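Local coordinates for protein PA0821 (Pseudomonas aeruginosa, PDB 7DRG) that probably acts as the immunity protein (antitoxin) that neutralises a putative VRR-NUC nuclease effector of the type VI secretion system, at residues 210-213 / 214-217. Sequence-based numbering, arbitrary orientation.
Sequences VGTA and CLLA
The first torsion of Thr212 swings its methyl to the far side from the backbone N, and that of Cys214 sets SG between its own backbone N and carbonyl carbon (chi1 66°), so that methyl and sulfur meet at 3.6 Å, Thr212 CG2 to Cys214 SG. Leu215 crosses the threonine slantwise, and its CG lies 3.7 Å from Thr212 CG2. Thr212 holds the N-cap position, yet its side chain makes no capping bond; it serves here through its methyl, a good partner for sulfur and leucine. Its carbonyl takes two of the three main-chain bonds. Leu216 N donates to Thr212 O at 3.2 Å, in the carbonyl plane. The bond from Leu215 N to Thr212 O, 3.0 Å, is weak. Another weak bond, from Ala217 N to Ala213 O (2.9 Å), follows. Gly211 precedes this turn with a phi of 109°, where a CB would be jammed against the carbonyl O of Val210. The small side chains of Ala213 and Ala217 suit close packing on Val145 and Tyr45 of the neighbouring strands, and Leu216 also packs on Tyr45. The short helix 213-216 thus starts without a side-chain cap, on two main-chain carbonyls and mostly weak bonds, with apolar contacts alongside.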
loop_
_atom_site.group_PDB
_atom_site.type_symbol
_atom_site.label_atom_id
_atom_site.label_comp_id
_atom_site.label_asym_id
_atom_site.label_seq_id
_atom_site.Cartn_x
_atom_site.Cartn_y
_atom_site.Cartn_z
ATOM N N VAL B 210 -4.881 -5.937 12.545
ATOM C CA VAL B 210 -3.663 -5.148 12.694
ATOM C C VAL B 210 -3.498 -4.764 14.157
ATOM O O VAL B 210 -4.480 -4.537 14.868
ATOM C CB VAL B 210 -3.713 -3.884 11.800
ATOM C CG1 VAL B 210 -2.533 -2.962 12.063
ATOM C CG2 VAL B 210 -3.767 -4.285 10.336
ATOM N N GLY B 211 -2.249 -4.696 14.607
ATOM C CA GLY B 211 -1.929 -4.134 15.906
ATOM C C GLY B 211 -1.484 -5.193 16.903
ATOM O O GLY B 211 -1.332 -6.374 16.586
ATOM N N THR B 212 -1.262 -4.726 18.132
ATOM C CA THR B 212 -0.704 -5.534 19.215
ATOM C C THR B 212 -1.694 -5.535 20.375
ATOM O O THR B 212 -1.802 -4.547 21.108
ATOM C CB THR B 212 0.657 -4.989 19.641
ATOM O OG1 THR B 212 1.517 -4.931 18.499
ATOM C CG2 THR B 212 1.277 -5.895 20.681
ATOM N N ALA B 213 -2.408 -6.650 20.552
ATOM C CA ALA B 213 -3.492 -6.692 21.526
ATOM C C ALA B 213 -3.000 -6.402 22.939
ATOM O O ALA B 213 -3.690 -5.729 23.716
ATOM C CB ALA B 213 -4.185 -8.052 21.474
ATOM N N CYS B 214 -1.812 -6.890 23.297
ATOM C CA CYS B 214 -1.353 -6.674 24.665
ATOM C C CYS B 214 -1.026 -5.210 24.946
ATOM O O CYS B 214 -1.050 -4.801 26.112
ATOM C CB CYS B 214 -0.151 -7.568 24.975
ATOM S SG CYS B 214 1.341 -7.216 24.055
ATOM N N LEU B 215 -0.733 -4.409 23.916
ATOM C CA LEU B 215 -0.580 -2.968 24.111
ATOM C C LEU B 215 -1.928 -2.262 24.175
ATOM O O LEU B 215 -2.049 -1.230 24.844
ATOM C CB LEU B 215 0.250 -2.344 22.985
ATOM C CG LEU B 215 1.668 -2.843 22.713
ATOM C CD1 LEU B 215 2.373 -1.912 21.731
ATOM C CD2 LEU B 215 2.451 -2.973 24.002
ATOM N N LEU B 216 -2.938 -2.787 23.479
ATOM C CA LEU B 216 -4.261 -2.175 23.483
ATOM C C LEU B 216 -5.023 -2.451 24.773
ATOM O O LEU B 216 -5.813 -1.606 25.217
ATOM C CB LEU B 216 -5.077 -2.692 22.289
ATOM C CG LEU B 216 -4.563 -2.378 20.879
ATOM C CD1 LEU B 216 -5.371 -3.120 19.820
ATOM C CD2 LEU B 216 -4.605 -0.874 20.629
ATOM N N ALA B 217 -4.761 -3.603 25.402
ATOM C CA ALA B 217 -5.704 -4.204 26.344
ATOM C C ALA B 217 -6.053 -3.289 27.516
ATOM O O ALA B 217 -7.198 -3.288 27.984
ATOM C CB ALA B 217 -5.135 -5.526 26.858
#